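Local coordinates for protein putative rhamnosidase (Streptomyces avermitilis, PDB 3W5M) that hydrolyses terminal non-reducing alpha-L-rhamnose residues from alpha-L-rhamnosides, among them citrus flavonoids such as naringin and the arabinogalactan-protein gum arabic, at residues Glu991-Ala996 / Arg1011-Cys1016; Ile945-Gly950 / Thr969-Arg974; Phe600-Asn605 / Asn929-Ala934; Cys982-Asn987 / Gly1024-Thr1029. All coordinates share one frame; numbering follows the deposited sequence.

Contact 1 (Glu991-Ala996 / Arg1011-Cys1016)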
loop_
_atom_site.group_PDB
_atom_site.type_symbol
_atom_site.label_atom_id
_atom_site.label_comp_id
_atom_site.label_asym_id
_atom_site.label_seq_id
_atom_site.Cartn_x
_atom_site.Cartn_y
_atom_site.Cartn_z
ATOM N N GLU A 991 -21.804 27.728 6.722
ATOM C CA GLU A 991 -21.478 29.142 6.706
ATOM C C GLU A 991 -20.975 29.464 5.309
ATOM O O GLU A 991 -19.998 28.891 4.859
ATOM C CB GLU A 991 -20.410 29.421 7.729
ATOM C CG GLU A 991 -19.962 30.864 7.782
ATOM C CD GLU A 991 -18.811 31.034 8.747
ATOM O OE1 GLU A 991 -17.655 30.735 8.351
ATOM O OE2 GLU A 991 -19.071 31.451 9.898
ATOM N N VAL A 992 -21.660 30.371 4.622
ATOM C CA VAL A 992 -21.390 30.647 3.224
ATOM C C VAL A 992 -20.815 32.055 3.112
ATOM O O VAL A 992 -21.333 32.986 3.728
ATOM C CB VAL A 992 -22.661 30.498 2.378
ATOM C CG1 VAL A 992 -22.377 30.742 0.901
ATOM C CG2 VAL A 992 -23.252 29.103 2.567
ATOM N N TRP A 993 -19.721 32.181 2.362
ATOM C CA TRP A 993 -19.068 33.469 2.106
ATOM C C TRP A 993 -19.181 33.789 0.630
ATOM O O TRP A 993 -18.705 33.015 -0.206
ATOM C CB TRP A 993 -17.599 33.401 2.464
ATOM C CG TRP A 993 -17.326 33.079 3.866
ATOM C CD1 TRP A 993 -17.688 31.942 4.540
ATOM C CD2 TRP A 993 -16.596 33.887 4.801
ATOM N NE1 TRP A 993 -17.231 31.995 5.839
ATOM C CE2 TRP A 993 -16.561 33.176 6.029
ATOM C CE3 TRP A 993 -15.975 35.143 4.723
ATOM C CZ2 TRP A 993 -15.926 33.678 7.170
ATOM C CZ3 TRP A 993 -15.348 35.645 5.860
ATOM C CH2 TRP A 993 -15.328 34.908 7.071
ATOM N N ILE A 994 -19.811 34.917 0.304
ATOM C CA ILE A 994 -20.006 35.301 -1.092
ATOM C C ILE A 994 -19.295 36.621 -1.356
ATOM O O ILE A 994 -19.738 37.645 -0.837
ATOM C CB ILE A 994 -21.502 35.493 -1.430
ATOM C CG1 ILE A 994 -22.341 34.314 -0.941
ATOM C CG2 ILE A 994 -21.696 35.727 -2.928
ATOM C CD1 ILE A 994 -22.203 33.074 -1.797
ATOM N N PRO A 995 -18.193 36.610 -2.150
ATOM C CA PRO A 995 -17.513 37.872 -2.474
ATOM C C PRO A 995 -18.484 38.869 -3.101
ATOM O O PRO A 995 -19.243 38.519 -4.023
ATOM C CB PRO A 995 -16.408 37.456 -3.467
ATOM C CG PRO A 995 -16.703 36.038 -3.848
ATOM C CD PRO A 995 -17.459 35.449 -2.689
ATOM N N ALA A 996 -18.487 40.086 -2.560
ATOM C CA ALA A 996 -19.398 41.128 -3.024
ATOM C C ALA A 996 -18.811 42.516 -2.824
ATOM O O ALA A 996 -18.346 42.842 -1.725
ATOM C CB ALA A 996 -20.746 41.014 -2.318
ATOM N N ARG A 1011 -23.054 38.983 8.559
ATOM C CA ARG A 1011 -22.008 40.020 8.543
ATOM C C ARG A 1011 -21.281 40.182 7.210
ATOM O O ARG A 1011 -21.322 39.292 6.345
ATOM C CB ARG A 1011 -20.983 39.796 9.675
ATOM C CG ARG A 1011 -20.072 38.596 9.489
ATOM C CD ARG A 1011 -19.357 38.223 10.769
ATOM N NE ARG A 1011 -18.400 37.140 10.545
ATOM C CZ ARG A 1011 -18.679 35.842 10.672
ATOM N NH1 ARG A 1011 -19.893 35.444 11.030
ATOM N NH2 ARG A 1011 -17.742 34.936 10.438
ATOM N N ALA A 1012 -20.632 41.338 7.059
ATOM C CA ALA A 1012 -19.630 41.552 6.021
ATOM C C ALA A 1012 -18.232 41.345 6.618
ATOM O O ALA A 1012 -17.943 41.784 7.737
ATOM C CB ALA A 1012 -19.766 42.938 5.412
ATOM N N GLU A 1013 -17.390 40.630 5.878
ATOM C CA GLU A 1013 -15.994 40.409 6.246
ATOM C C GLU A 1013 -15.190 40.116 4.973
ATOM O O GLU A 1013 -15.720 39.510 4.021
ATOM C CB GLU A 1013 -15.862 39.265 7.270
ATOM C CG GLU A 1013 -14.556 39.278 8.054
ATOM C CD GLU A 1013 -14.405 38.119 9.034
ATOM O OE1 GLU A 1013 -15.424 37.585 9.533
ATOM O OE2 GLU A 1013 -13.243 37.747 9.320
ATOM N N ASP A 1014 -13.934 40.575 4.965
ATOM C CA ASP A 1014 -12.982 40.373 3.854
ATOM C C ASP A 1014 -13.617 40.388 2.455
ATOM O O ASP A 1014 -13.309 39.533 1.620
ATOM C CB ASP A 1014 -12.164 39.078 4.035
ATOM C CG ASP A 1014 -11.661 38.874 5.461
ATOM O OD1 ASP A 1014 -11.542 39.857 6.226
ATOM O OD2 ASP A 1014 -11.378 37.708 5.817
ATOM N N GLY A 1015 -14.509 41.349 2.214
ATOM C CA GLY A 1015 -15.081 41.564 0.883
ATOM C C GLY A 1015 -16.230 40.642 0.514
ATOM O O GLY A 1015 -16.637 40.577 -0.653
ATOM N N CYS A 1016 -16.753 39.919 1.504
ATOM C CA CYS A 1016 -17.900 39.044 1.279
ATOM C C CYS A 1016 -19.022 39.173 2.308
ATOM O O CYS A 1016 -18.798 39.518 3.473
ATOM C CB CYS A 1016 -17.498 37.563 1.102
ATOM S SG CYS A 1016 -15.796 37.073 1.439
HETATM O O HOH W 1 -16.838 32.608 10.910
#
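The benzene end of the Trp993 indole is met by the side chains of Arg1011, Glu1013 and Cys1016. The aliphatic part of Glu1013 reaches it through CB, 3.9 Å from Trp993 CZ3, while Cys1016 SG comes to the ring edge, near the ring plane and 3.8 Å from Trp993 CE3, a sulfur-aromatic contact. The Arg1011 guanidinium, nearly perpendicular to the indole, brings NH2 to 3.9 Å from Trp993 CZ2.

Polar groups hold Trp993, Arg1011 and Glu1013. Trp993 NE1 donates to Glu991 OE1 at 2.8 Å, almost in the indole plane, which fixes the rotation of the ring. The other carboxylate oxygen, Glu991 OE2, makes a long salt bridge to Arg1011 NH2 (3.8 Å), and a water that donates to OE2 also bonds weakly to NH2. Arg1011 NE meets Glu1013 OE1 at 3.2 Å within the guanidinium plane, so one arginine joins both glutamates in a salt-bridge network.

In the backbone, Ala996 N gives a nearly straight bond to Gly1015 O (2.7 Å, 174°), made at the type I' turn from Glu1013 to Cys1016, the tight turn of a beta hairpin.

Strand 1016-1021 runs between strands 989-995 and 1008-1013 in the sheet; on the other side of 989-995 lies strand 942-945, and Arg946, just after the end of that strand, makes a cation-pi contact with Trp993.

Contact 2 (Ile945-Gly950 / Thr969-Arg974)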
loop_
_atom_site.group_PDB
_atom_site.type_symbol
_atom_site.label_atom_id
_atom_site.label_comp_id
_atom_site.label_asym_id
_atom_site.label_seq_id
_atom_site.Cartn_x
_atom_site.Cartn_y
_atom_site.Cartn_z
ATOM N N ILE A 945 -18.332 27.074 3.462
ATOM C CA ILE A 945 -18.357 27.233 2.018
ATOM C C ILE A 945 -17.809 28.605 1.658
ATOM O O ILE A 945 -18.533 29.620 1.673
ATOM C CB ILE A 945 -19.766 26.981 1.453
ATOM C CG1 ILE A 945 -20.186 25.545 1.827
ATOM C CG2 ILE A 945 -19.808 27.250 -0.036
ATOM C CD1 ILE A 945 -21.576 25.132 1.404
ATOM N N ARG A 946 -16.524 28.616 1.325
ATOM C CA ARG A 946 -15.788 29.854 1.093
ATOM C C ARG A 946 -14.918 29.731 -0.180
ATOM O O ARG A 946 -13.692 29.628 -0.083
ATOM C CB ARG A 946 -14.964 30.199 2.335
ATOM C CG ARG A 946 -14.307 31.566 2.260
ATOM C CD ARG A 946 -13.615 31.971 3.545
ATOM N NE ARG A 946 -13.215 33.369 3.417
ATOM C CZ ARG A 946 -12.638 34.100 4.363
ATOM N NH1 ARG A 946 -12.361 33.580 5.554
ATOM N NH2 ARG A 946 -12.332 35.367 4.098
ATOM N N PRO A 947 -15.569 29.693 -1.364
ATOM C CA PRO A 947 -14.820 29.708 -2.618
ATOM C C PRO A 947 -14.115 31.055 -2.762
ATOM O O PRO A 947 -14.729 32.105 -2.511
ATOM C CB PRO A 947 -15.906 29.553 -3.687
ATOM C CG PRO A 947 -17.184 29.970 -3.027
ATOM C CD PRO A 947 -17.020 29.555 -1.602
ATOM N N ARG A 948 -12.837 31.021 -3.126
ATOM C CA ARG A 948 -12.092 32.237 -3.359
ATOM C C ARG A 948 -11.595 32.273 -4.797
ATOM O O ARG A 948 -10.478 31.825 -5.057
ATOM C CB ARG A 948 -10.914 32.322 -2.393
ATOM C CG ARG A 948 -11.284 32.254 -0.923
ATOM C CD ARG A 948 -10.081 31.797 -0.145
ATOM N NE ARG A 948 -10.172 32.000 1.302
ATOM C CZ ARG A 948 -9.832 33.126 1.922
ATOM N NH1 ARG A 948 -9.420 34.172 1.222
ATOM N NH2 ARG A 948 -9.903 33.209 3.240
ATOM N N PRO A 949 -12.403 32.822 -5.728
ATOM C CA PRO A 949 -11.977 32.959 -7.122
ATOM C C PRO A 949 -10.671 33.737 -7.204
ATOM O O PRO A 949 -10.355 34.524 -6.300
ATOM C CB PRO A 949 -13.117 33.753 -7.769
ATOM C CG PRO A 949 -14.286 33.560 -6.863
ATOM C CD PRO A 949 -13.686 33.510 -5.495
ATOM N N GLY A 950 -9.903 33.488 -8.263
ATOM C CA GLY A 950 -8.528 33.969 -8.352
ATOM C C GLY A 950 -7.850 33.245 -9.497
ATOM O O GLY A 950 -8.468 32.376 -10.145
ATOM N N THR A 969 -20.978 21.981 -4.370
ATOM C CA THR A 969 -20.834 23.396 -4.719
ATOM C C THR A 969 -20.718 23.550 -6.234
ATOM O O THR A 969 -20.255 22.647 -6.926
ATOM C CB THR A 969 -19.602 24.083 -4.084
ATOM O OG1 THR A 969 -18.396 23.424 -4.510
ATOM C CG2 THR A 969 -19.681 24.102 -2.567
ATOM N N ARG A 970 -21.182 24.693 -6.740
ATOM C CA ARG A 970 -21.012 25.054 -8.132
ATOM C C ARG A 970 -21.054 26.567 -8.190
ATOM O O ARG A 970 -22.058 27.170 -7.801
ATOM C CB ARG A 970 -22.121 24.478 -8.990
ATOM C CG ARG A 970 -21.935 24.811 -10.461
ATOM C CD ARG A 970 -22.858 23.980 -11.326
ATOM N NE ARG A 970 -23.136 24.645 -12.595
ATOM C CZ ARG A 970 -24.233 24.443 -13.327
ATOM N NH1 ARG A 970 -25.175 23.594 -12.921
ATOM N NH2 ARG A 970 -24.396 25.103 -14.466
ATOM N N TRP A 971 -19.970 27.174 -8.647
ATOM C CA TRP A 971 -19.933 28.625 -8.778
ATOM C C TRP A 971 -19.366 29.067 -10.120
ATOM O O TRP A 971 -18.586 28.344 -10.755
ATOM C CB TRP A 971 -19.190 29.286 -7.614
ATOM C CG TRP A 971 -17.737 28.938 -7.449
ATOM C CD1 TRP A 971 -17.216 27.979 -6.622
ATOM C CD2 TRP A 971 -16.617 29.575 -8.076
ATOM N NE1 TRP A 971 -15.843 27.967 -6.710
ATOM C CE2 TRP A 971 -15.449 28.941 -7.590
ATOM C CE3 TRP A 971 -16.482 30.622 -9.007
ATOM C CZ2 TRP A 971 -14.161 29.308 -8.013
ATOM C CZ3 TRP A 971 -15.193 30.988 -9.421
ATOM C CH2 TRP A 971 -14.058 30.326 -8.926
ATOM N N GLN A 972 -19.777 30.267 -10.541
ATOM C CA GLN A 972 -19.382 30.829 -11.830
ATOM C C GLN A 972 -19.271 32.340 -11.702
ATOM O O GLN A 972 -20.170 32.979 -11.142
ATOM C CB GLN A 972 -20.417 30.472 -12.883
ATOM C CG GLN A 972 -20.089 30.945 -14.291
ATOM C CD GLN A 972 -21.038 30.360 -15.327
ATOM O OE1 GLN A 972 -22.041 29.722 -14.987
ATOM N NE2 GLN A 972 -20.729 30.576 -16.599
ATOM N N GLN A 973 -18.154 32.886 -12.179
ATOM C CA GLN A 973 -18.004 34.329 -12.435
ATOM C C GLN A 973 -18.231 34.614 -13.915
ATOM O O GLN A 973 -17.506 34.078 -14.771
ATOM C CB GLN A 973 -16.604 34.797 -12.103
ATOM C CG GLN A 973 -16.325 34.967 -10.633
ATOM C CD GLN A 973 -15.005 35.661 -10.397
ATOM O OE1 GLN A 973 -14.001 35.354 -11.045
ATOM N NE2 GLN A 973 -14.993 36.599 -9.468
ATOM N N ARG A 974 -19.226 35.447 -14.226
ATOM C CA ARG A 974 -19.421 35.895 -15.598
ATOM C C ARG A 974 -20.039 37.278 -15.683
ATOM O O ARG A 974 -20.814 37.680 -14.813
ATOM C CB ARG A 974 -20.217 34.885 -16.411
ATOM C CG ARG A 974 -19.616 34.657 -17.790
ATOM C CD ARG A 974 -20.119 33.365 -18.418
ATOM N NE ARG A 974 -21.555 33.187 -18.191
ATOM C CZ ARG A 974 -22.515 33.802 -18.883
ATOM N NH1 ARG A 974 -22.209 34.643 -19.868
ATOM N NH2 ARG A 974 -23.790 33.577 -18.584
#
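Proline-on-tryptophan packing joins the irregular run 945-950 to strand 969-974, a buried apolar contact without a hydrogen bond between the two segments, set between the two sheets of the C-terminal domain. Pro947 and Pro949 both lie over one face of the Trp971 indole. Pro947 CB sits above the five-membered ring, 3.8 Å from its centroid and 3.4 Å from Trp971 NE1; Pro949 CG takes the six-membered ring, 4.1 Å from that centroid. Both are CH-pi contacts, with the carbons 29° and 26° off the ring normal. Trp971 holds CG between its backbone N and carbonyl carbon (chi1 62°), which carries the indole toward the prolines, and the second torsion turns its long axis along the proline run, where the two pyrrolidines can share it.

The arrangement belongs to a beta sandwich: strand 942-945 leaves one sheet at Ile945, and the chain then crosses toward strand 955-962 of the other, in which 965-974 is the next strand. Alternate residues serve the interface, Ile945, Pro947 and Pro949 pairing in turn with Thr969, Trp971 and Gln973. At the first pair the methyls Ile945 CG2 and Thr969 CG2 are 4.0 Å apart. At the last, the extended Gln973 side chain brings its amide alongside Pro949, with OE1 3.8 Å from Pro949 CB.

The polar atoms buried here are satisfied by the run that follows helix 923-929: Trp971 NE1 donates to Ile930 O, and Thr969 OG1 is hydrogen-bonded to Ala931 O.

Contact 3 (Phe600-Asn605 / Asn929-Ala934)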
loop_
_atom_site.group_PDB
_atom_site.type_symbol
_atom_site.label_atom_id
_atom_site.label_comp_id
_atom_site.label_asym_id
_atom_site.label_seq_id
_atom_site.Cartn_x
_atom_site.Cartn_y
_atom_site.Cartn_z
ATOM N N PHE A 600 -14.578 12.546 -3.786
ATOM C CA PHE A 600 -14.509 13.956 -4.171
ATOM C C PHE A 600 -14.451 14.157 -5.668
ATOM O O PHE A 600 -13.450 13.805 -6.308
ATOM C CB PHE A 600 -13.313 14.668 -3.509
ATOM C CG PHE A 600 -13.507 16.167 -3.371
ATOM C CD1 PHE A 600 -13.196 17.033 -4.417
ATOM C CD2 PHE A 600 -14.026 16.712 -2.188
ATOM C CE1 PHE A 600 -13.390 18.405 -4.284
ATOM C CE2 PHE A 600 -14.212 18.080 -2.061
ATOM C CZ PHE A 600 -13.895 18.922 -3.110
ATOM N N GLU A 601 -15.517 14.732 -6.218
ATOM C CA GLU A 601 -15.548 15.109 -7.640
ATOM C C GLU A 601 -15.193 16.585 -7.735
ATOM O O GLU A 601 -15.785 17.397 -7.034
ATOM C CB GLU A 601 -16.938 14.908 -8.221
ATOM C CG GLU A 601 -17.571 13.565 -7.925
ATOM C CD GLU A 601 -17.688 12.713 -9.162
ATOM O OE1 GLU A 601 -17.592 13.289 -10.270
ATOM O OE2 GLU A 601 -17.879 11.478 -9.031
ATOM N N PHE A 602 -14.246 16.927 -8.603
ATOM C CA PHE A 602 -13.723 18.286 -8.691
ATOM C C PHE A 602 -13.502 18.607 -10.157
ATOM O O PHE A 602 -12.849 17.828 -10.864
ATOM C CB PHE A 602 -12.410 18.356 -7.921
ATOM C CG PHE A 602 -11.706 19.692 -7.975
ATOM C CD1 PHE A 602 -12.174 20.780 -7.253
ATOM C CD2 PHE A 602 -10.536 19.836 -8.709
ATOM C CE1 PHE A 602 -11.493 22.006 -7.281
ATOM C CE2 PHE A 602 -9.852 21.044 -8.750
ATOM C CZ PHE A 602 -10.329 22.132 -8.026
ATOM N N GLU A 603 -14.034 19.754 -10.606
ATOM C CA GLU A 603 -13.847 20.197 -11.987
ATOM C C GLU A 603 -13.856 21.716 -12.055
ATOM O O GLU A 603 -14.721 22.362 -11.464
ATOM C CB GLU A 603 -14.933 19.616 -12.887
ATOM C CG GLU A 603 -14.750 19.932 -14.363
ATOM C CD GLU A 603 -15.900 19.427 -15.211
ATOM O OE1 GLU A 603 -16.907 18.925 -14.646
ATOM O OE2 GLU A 603 -15.792 19.537 -16.454
ATOM N N THR A 604 -12.877 22.266 -12.764
ATOM C CA THR A 604 -12.765 23.716 -12.981
ATOM C C THR A 604 -12.758 23.985 -14.489
ATOM O O THR A 604 -12.730 23.039 -15.294
ATOM C CB THR A 604 -11.477 24.307 -12.377
ATOM O OG1 THR A 604 -10.344 23.944 -13.183
ATOM C CG2 THR A 604 -11.246 23.854 -10.929
ATOM N N ASN A 605 -12.796 25.271 -14.858
ATOM C CA ASN A 605 -12.589 25.704 -16.244
ATOM C C ASN A 605 -11.146 25.545 -16.761
ATOM O O ASN A 605 -10.913 25.718 -17.962
ATOM C CB ASN A 605 -13.002 27.179 -16.397
ATOM C CG ASN A 605 -12.141 28.111 -15.559
ATOM O OD1 ASN A 605 -12.259 28.146 -14.332
ATOM N ND2 ASN A 605 -11.264 28.873 -16.218
ATOM N N ASN A 929 -10.629 25.747 -1.012
ATOM C CA ASN A 929 -10.622 27.149 -1.498
ATOM C C ASN A 929 -11.141 27.386 -2.903
ATOM O O ASN A 929 -11.757 28.427 -3.176
ATOM C CB ASN A 929 -9.231 27.724 -1.360
ATOM C CG ASN A 929 -8.731 27.685 0.063
ATOM O OD1 ASN A 929 -7.849 26.902 0.401
ATOM N ND2 ASN A 929 -9.300 28.523 0.916
ATOM N N ILE A 930 -10.935 26.431 -3.806
ATOM C CA ILE A 930 -11.486 26.582 -5.137
ATOM C C ILE A 930 -12.875 25.983 -5.132
ATOM O O ILE A 930 -13.840 26.623 -5.553
ATOM C CB ILE A 930 -10.582 25.962 -6.249
ATOM C CG1 ILE A 930 -9.183 26.583 -6.182
ATOM C CG2 ILE A 930 -11.256 26.113 -7.621
ATOM C CD1 ILE A 930 -8.123 25.939 -7.067
ATOM N N ALA A 931 -12.991 24.746 -4.636
ATOM C CA ALA A 931 -14.309 24.137 -4.482
ATOM C C ALA A 931 -15.068 24.782 -3.295
ATOM O O ALA A 931 -16.282 24.862 -3.302
ATOM C CB ALA A 931 -14.177 22.626 -4.315
ATOM N N GLY A 932 -14.339 25.263 -2.298
ATOM C CA GLY A 932 -14.979 25.934 -1.169
ATOM C C GLY A 932 -15.730 24.977 -0.255
ATOM O O GLY A 932 -16.865 25.256 0.148
ATOM N N ILE A 933 -15.094 23.847 0.069
ATOM C CA ILE A 933 -15.702 22.819 0.929
ATOM C C ILE A 933 -14.699 22.473 2.005
ATOM O O ILE A 933 -13.656 21.890 1.716
ATOM C CB ILE A 933 -16.078 21.537 0.140
ATOM C CG1 ILE A 933 -17.162 21.848 -0.895
ATOM C CG2 ILE A 933 -16.527 20.426 1.105
ATOM C CD1 ILE A 933 -17.590 20.662 -1.753
ATOM N N ALA A 934 -14.983 22.857 3.249
ATOM C CA ALA A 934 -14.048 22.622 4.357
ATOM C C ALA A 934 -14.855 22.419 5.632
ATOM O O ALA A 934 -15.956 22.902 5.712
ATOM C CB ALA A 934 -13.089 23.796 4.519
#
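Phe600 and Phe602 both turn ring edges, not faces, to the methyl of Ala931. The CB of Ala931 lies near the plane of each ring, 3.9 Å from Phe600 CZ and 4.0 Å from Phe602 CD1, so a single small side chain is gripped by two aromatic rims. In both phenylalanines CG stands anti to the backbone N (chi1 -155° and 177°), which sends the rings out from strand 600-604 toward segment 929-934. Ile930 crosses Phe602 at about a right angle, and its CG2 branch reaches the ring edge at CZ, 4.1 Å away. The same methyl meets Thr604 CG2 at 4.0 Å.

The two segments bracket the catalytic (alpha/alpha)6-barrel in sequence: strand 600-604 precedes its helices, yet it is the outermost strand of a C-terminal sheet, and 929-934 is the chain leaving helix 923-929. Gly932, with positive phi, lets the backbone turn out of the helix and brings Ile933 back toward the strand, its CD1 lying 4.3 Å from Phe600 CE2.

Beyond the segments, Phe600 also meets the rings of Tyr927 and Tyr653, while Phe602 meets His613 of helix 607-622. Thr604 OG1 is hydrogen-bonded to the backbone N of Val606.

Contact 4 (Cys982-Asn987 / Gly1024-Thr1029)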
loop_
_atom_site.group_PDB
_atom_site.type_symbol
_atom_site.label_atom_id
_atom_site.label_comp_id
_atom_site.label_asym_id
_atom_site.label_seq_id
_atom_site.Cartn_x
_atom_site.Cartn_y
_atom_site.Cartn_z
ATOM N N CYS A 982 -25.353 25.504 -3.885
ATOM C CA CYS A 982 -24.773 24.457 -3.072
ATOM C C CYS A 982 -25.850 23.560 -2.536
ATOM O O CYS A 982 -27.037 23.908 -2.543
ATOM C CB CYS A 982 -23.880 25.040 -1.960
ATOM S SG CYS A 982 -24.699 26.161 -0.804
ATOM N N SER A 983 -25.432 22.371 -2.121
ATOM C CA SER A 983 -26.326 21.385 -1.542
ATOM C C SER A 983 -25.680 20.972 -0.224
ATOM O O SER A 983 -24.503 20.611 -0.194
ATOM C CB SER A 983 -26.521 20.204 -2.506
ATOM O OG SER A 983 -27.439 19.255 -1.988
ATOM N N VAL A 984 -26.446 21.096 0.860
ATOM C CA VAL A 984 -25.993 20.865 2.234
ATOM C C VAL A 984 -26.937 19.821 2.829
ATOM O O VAL A 984 -28.159 19.980 2.762
ATOM C CB VAL A 984 -26.048 22.173 3.070
ATOM C CG1 VAL A 984 -25.697 21.923 4.528
ATOM C CG2 VAL A 984 -25.101 23.213 2.490
ATOM N N PRO A 985 -26.400 18.718 3.373
ATOM C CA PRO A 985 -27.309 17.645 3.790
ATOM C C PRO A 985 -28.063 17.885 5.108
ATOM O O PRO A 985 -27.565 18.574 6.020
ATOM C CB PRO A 985 -26.382 16.419 3.938
ATOM C CG PRO A 985 -25.019 16.970 4.054
ATOM C CD PRO A 985 -24.990 18.289 3.362
ATOM N N PRO A 986 -29.249 17.282 5.230
ATOM C CA PRO A 986 -30.020 17.362 6.475
ATOM C C PRO A 986 -29.165 17.007 7.694
ATOM O O PRO A 986 -28.280 16.137 7.608
ATOM C CB PRO A 986 -31.112 16.331 6.253
ATOM C CG PRO A 986 -31.327 16.342 4.781
ATOM C CD PRO A 986 -29.966 16.526 4.189
ATOM N N ASN A 987 -29.411 17.715 8.798
ATOM C CA ASN A 987 -28.696 17.522 10.062
ATOM C C ASN A 987 -27.298 18.123 10.043
ATOM O O ASN A 987 -26.468 17.818 10.900
ATOM C CB ASN A 987 -28.693 16.031 10.544
ATOM C CG ASN A 987 -28.666 15.927 12.059
ATOM O OD1 ASN A 987 -29.287 16.747 12.739
ATOM N ND2 ASN A 987 -27.938 14.957 12.599
ATOM N N GLY A 1024 -30.117 21.860 2.664
ATOM C CA GLY A 1024 -30.920 22.086 1.452
ATOM C C GLY A 1024 -30.153 22.537 0.216
ATOM O O GLY A 1024 -28.918 22.517 0.210
ATOM N N SER A 1025 -30.900 22.927 -0.829
ATOM C CA SER A 1025 -30.342 23.453 -2.081
ATOM C C SER A 1025 -30.425 24.966 -2.073
ATOM O O SER A 1025 -31.508 25.521 -2.134
ATOM C CB SER A 1025 -31.127 22.956 -3.293
ATOM O OG SER A 1025 -31.163 21.541 -3.355
ATOM N N HIS A 1026 -29.278 25.621 -2.025
ATOM C CA HIS A 1026 -29.241 27.071 -1.903
ATOM C C HIS A 1026 -28.644 27.720 -3.122
ATOM O O HIS A 1026 -27.900 27.077 -3.866
ATOM C CB HIS A 1026 -28.467 27.462 -0.664
ATOM C CG HIS A 1026 -28.831 26.650 0.537
ATOM N ND1 HIS A 1026 -30.138 26.436 0.914
ATOM C CD2 HIS A 1026 -28.062 25.980 1.433
ATOM C CE1 HIS A 1026 -30.164 25.670 1.990
ATOM N NE2 HIS A 1026 -28.917 25.382 2.329
ATOM N N ARG A 1027 -28.987 28.998 -3.307
ATOM C CA ARG A 1027 -28.514 29.806 -4.425
ATOM C C ARG A 1027 -28.164 31.192 -3.930
ATOM O O ARG A 1027 -28.875 31.753 -3.092
ATOM C CB ARG A 1027 -29.595 29.929 -5.484
ATOM C CG ARG A 1027 -29.126 30.585 -6.762
ATOM C CD ARG A 1027 -30.256 30.646 -7.769
ATOM N NE ARG A 1027 -29.723 31.019 -9.072
ATOM C CZ ARG A 1027 -29.330 30.155 -10.006
ATOM N NH1 ARG A 1027 -29.429 28.846 -9.798
ATOM N NH2 ARG A 1027 -28.848 30.608 -11.157
ATOM N N PHE A 1028 -27.050 31.714 -4.426
ATOM C CA PHE A 1028 -26.585 33.055 -4.088
ATOM C C PHE A 1028 -26.153 33.732 -5.380
ATOM O O PHE A 1028 -25.440 33.136 -6.187
ATOM C CB PHE A 1028 -25.429 33.001 -3.094
ATOM C CG PHE A 1028 -25.764 32.302 -1.797
ATOM C CD1 PHE A 1028 -25.787 30.906 -1.720
ATOM C CD2 PHE A 1028 -26.032 33.036 -0.636
ATOM C CE1 PHE A 1028 -26.093 30.261 -0.521
ATOM C CE2 PHE A 1028 -26.338 32.395 0.567
ATOM C CZ PHE A 1028 -26.362 31.004 0.625
ATOM N N THR A 1029 -26.601 34.970 -5.578
ATOM C CA THR A 1029 -26.325 35.721 -6.795
ATOM C C THR A 1029 -25.883 37.151 -6.471
ATOM O O THR A 1029 -26.432 37.782 -5.568
ATOM C CB THR A 1029 -27.572 35.771 -7.695
ATOM O OG1 THR A 1029 -28.152 34.460 -7.776
ATOM C CG2 THR A 1029 -27.222 36.263 -9.111
#
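Cys982 with His1026 and Val984 with Gly1024 are the hydrogen-bonded pairs of an antiparallel strand pairing, with Ser983 and Ser1025 the non-hydrogen-bonded pair between them. Four backbone bonds hold it. The shortest runs from Gly1024 N to Val984 O at 2.7 Å. The longest, from Cys982 N to His1026 O, measures 3.0 Å.

Cys982, Val984 and His1026 point to the same face of the sheet. Cys982 SG lies close to the imidazole plane, 4.0 Å from His1026 CD2 at the ring edge, and as close to the CB that carries the ring; the same sulfur is 4.3 Å from Phe1028 CE1, again at a ring edge. Val984 crosses His1026 at about a right angle and reaches CD2 with its CG2 methyl at 4.2 Å.

This is the inward face of a beta sandwich, where Val984 and Phe1028 also touch strand 989-995 of the facing sheet. The two serines occupy the outer face.

His1026 keeps CG anti to its carbonyl carbon (chi1 -45°), and the ring folds back over Gly1024, whose O lies 3.6 Å above its plane, offset toward the rim. Both imidazole nitrogens are engaged: NE2 is hydrogen-bonded to Gly1022 O, and ND1 to His1006 ND1.

All four contacts belong to the C-terminal beta sandwich and its junction with the catalytic barrel. Contacts 2, 3 and 4 reach the sheet containing strands 600-604, 965-974, 977-984 and 1024-1030; contact 1 lies in the facing sheet. Contacts 2 and 3 are closest, with centres about 9 Å apart, whereas those of contacts 1 and 3 are about 18 Å apart. Contact 3 closes first along the chain, then contact 2; contact 1 forms between the two halves of contact 4. Ile945 of contact 2 bonds to strand 989-995 and packs on Cys982 and Gly932; Ile994 meets Phe1028 across the sandwich. Bonds from Trp971 to Ile930 and Arg948 to Asn929 join the sandwich to the end of helix 923-929.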